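Local structure of MlnE (Bacillus amyloliquefaciens subsp. plantarum, 5D2E) at residues A[139-144]-A[389-393]. The protein probably reduces beta-keto groups of carrier-bound polyketide intermediates with NADPH, as the N-terminal B-type ketoreductase of the macrolactin assembly line. Sequence-based numbering, arbitrary orientation.
Sequences NTEDAM and VWLDK
The interface between the two Rossmann-like halves of this ketoreductase is bridged here by the turn and N-terminus of helix 141-164, where Asn139, Glu141 and Met144 meet Val389, Trp390 and Lys393 of helix 386-394. Lys393 runs out fully extended, CG anti to the backbone N (chi1 -168°), and its NZ donates to Asn139 O at 2.9 Å, lying in the carbonyl plane with a C=O...N angle of 153°. The same ammonium forms a salt bridge with Glu337, so a carbonyl and a carboxylate share it. Beside this bond the Asn139 amide crosses the lysine chain, ND2 lying 3.7 Å from Lys393 CG, and gives a hydrogen to a water 3.0 Å from ND2; that water in turn donates to Val389 O and to Asp392 OD2.

In the two-part ketoreductase fold, 139-144 belongs to the structural subdomain and 389-393 to the catalytic one that binds NADP. Trp390 turns its six-membered ring edge-on to the turn: Glu141 N sits 3.5 Å from CH2 and Asn139 O 3.6 Å from CZ3, both in the ring plane. In Met144, CG anti to the carbonyl carbon and a chain straight at chi2 (-177°) put SD 5.3 Å from the centroid of that ring, an oblique Met-aromatic contact; the residue also meets Val389 tip to tip, SD to CG2 at 3.9 Å. Thr140 is the N-cap, its OG1 accepting from Ala143 N. At the far end of the indole, NE1 bonds to Ser335 O, next to the NADP-binding Ile334, about 6 Å from the Trp390 side chain.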
loop_
_atom_site.group_PDB
_atom_site.type_symbol
_atom_site.label_atom_id
_atom_site.label_comp_id
_atom_site.label_asym_id
_atom_site.label_seq_id
_atom_site.Cartn_x
_atom_site.Cartn_y
_atom_site.Cartn_z
ATOM N N ASN A 139 -9.193 2.339 13.521
ATOM C CA ASN A 139 -9.694 3.199 12.450
ATOM C C ASN A 139 -10.113 4.579 13.018
ATOM O O ASN A 139 -11.242 5.067 12.757
ATOM C CB ASN A 139 -10.820 2.505 11.691
ATOM C CG ASN A 139 -12.084 2.344 12.530
ATOM O OD1 ASN A 139 -12.011 2.329 13.730
ATOM N ND2 ASN A 139 -13.220 2.187 11.881
ATOM N N THR A 140 -9.239 5.168 13.829
ATOM C CA THR A 140 -9.452 6.543 14.329
ATOM C C THR A 140 -8.323 7.446 13.821
ATOM O O THR A 140 -7.165 6.986 13.584
ATOM C CB THR A 140 -9.427 6.641 15.854
ATOM O OG1 THR A 140 -8.135 6.229 16.316
ATOM C CG2 THR A 140 -10.453 5.739 16.462
ATOM N N GLU A 141 -8.619 8.731 13.723
ATOM C CA GLU A 141 -7.634 9.664 13.245
ATOM C C GLU A 141 -6.400 9.629 14.104
ATOM O O GLU A 141 -5.294 9.601 13.603
ATOM C CB GLU A 141 -8.189 11.064 13.234
ATOM C CG GLU A 141 -7.199 12.060 12.639
ATOM C CD GLU A 141 -7.742 13.468 12.512
ATOM O OE1 GLU A 141 -8.921 13.708 12.789
ATOM O OE2 GLU A 141 -6.955 14.324 12.094
ATOM N N ASP A 142 -6.596 9.691 15.402
ATOM C CA ASP A 142 -5.472 9.771 16.317
ATOM C C ASP A 142 -4.561 8.533 16.207
ATOM O O ASP A 142 -3.352 8.642 16.189
ATOM C CB ASP A 142 -5.995 9.879 17.752
ATOM C CG ASP A 142 -4.881 10.146 18.728
ATOM O OD1 ASP A 142 -4.276 11.224 18.619
ATOM O OD2 ASP A 142 -4.559 9.267 19.554
ATOM N N ALA A 143 -5.156 7.354 16.143
ATOM C CA ALA A 143 -4.382 6.134 16.085
ATOM C C ALA A 143 -3.614 6.096 14.768
ATOM O O ALA A 143 -2.451 5.724 14.758
ATOM C CB ALA A 143 -5.271 4.913 16.158
ATOM N N MET A 144 -4.291 6.418 13.672
ATOM C CA MET A 144 -3.626 6.357 12.371
ATOM C C MET A 144 -2.493 7.357 12.278
ATOM O O MET A 144 -1.412 7.025 11.782
ATOM C CB MET A 144 -4.617 6.495 11.266
ATOM C CG MET A 144 -5.529 5.283 11.135
ATOM S SD MET A 144 -6.634 5.549 9.687
ATOM C CE MET A 144 -7.779 6.669 10.410
ATOM N N VAL A 389 -10.213 4.487 4.824
ATOM C CA VAL A 389 -10.678 4.104 6.169
ATOM C C VAL A 389 -11.985 4.788 6.469
ATOM O O VAL A 389 -12.898 4.174 7.028
ATOM C CB VAL A 389 -9.587 4.349 7.253
ATOM C CG1 VAL A 389 -10.092 4.070 8.666
ATOM C CG2 VAL A 389 -8.354 3.435 6.961
ATOM N N TRP A 390 -12.092 6.060 6.075
ATOM C CA TRP A 390 -13.317 6.793 6.338
ATOM C C TRP A 390 -14.497 6.270 5.569
ATOM O O TRP A 390 -15.658 6.261 6.092
ATOM C CB TRP A 390 -13.128 8.267 6.072
ATOM C CG TRP A 390 -12.044 8.958 6.838
ATOM C CD1 TRP A 390 -11.384 10.056 6.409
ATOM C CD2 TRP A 390 -11.547 8.679 8.151
ATOM N NE1 TRP A 390 -10.451 10.454 7.325
ATOM C CE2 TRP A 390 -10.565 9.668 8.438
ATOM C CE3 TRP A 390 -11.846 7.732 9.139
ATOM C CZ2 TRP A 390 -9.837 9.711 9.658
ATOM C CZ3 TRP A 390 -11.134 7.803 10.382
ATOM C CH2 TRP A 390 -10.129 8.769 10.607
ATOM N N LEU A 391 -14.241 5.777 4.348
ATOM C CA LEU A 391 -15.312 5.209 3.521
ATOM C C LEU A 391 -15.808 3.906 4.138
ATOM O O LEU A 391 -16.986 3.665 4.234
ATOM C CB LEU A 391 -14.815 4.934 2.126
ATOM C CG LEU A 391 -14.620 6.123 1.200
ATOM C CD1 LEU A 391 -13.696 5.846 0.033
ATOM C CD2 LEU A 391 -16.014 6.514 0.673
ATOM N N ASP A 392 -14.897 3.060 4.569
ATOM C CA ASP A 392 -15.292 1.842 5.257
ATOM C C ASP A 392 -16.074 2.178 6.545
ATOM O O ASP A 392 -17.083 1.539 6.836
ATOM C CB ASP A 392 -14.089 1.028 5.642
ATOM C CG ASP A 392 -14.433 -0.120 6.612
ATOM O OD1 ASP A 392 -14.952 -1.127 6.116
ATOM O OD2 ASP A 392 -14.171 0.018 7.810
ATOM N N LYS A 393 -15.573 3.139 7.301
ATOM C CA LYS A 393 -16.124 3.512 8.585
ATOM C C LYS A 393 -17.530 4.093 8.420
ATOM O O LYS A 393 -18.458 3.596 9.019
ATOM C CB LYS A 393 -15.242 4.514 9.279
ATOM C CG LYS A 393 -15.594 4.726 10.755
ATOM C CD LYS A 393 -14.528 5.657 11.343
ATOM C CE LYS A 393 -14.612 5.794 12.862
ATOM N NZ LYS A 393 -13.549 6.639 13.407
HETATM O O HOH W 1 -12.703 1.948 8.917
#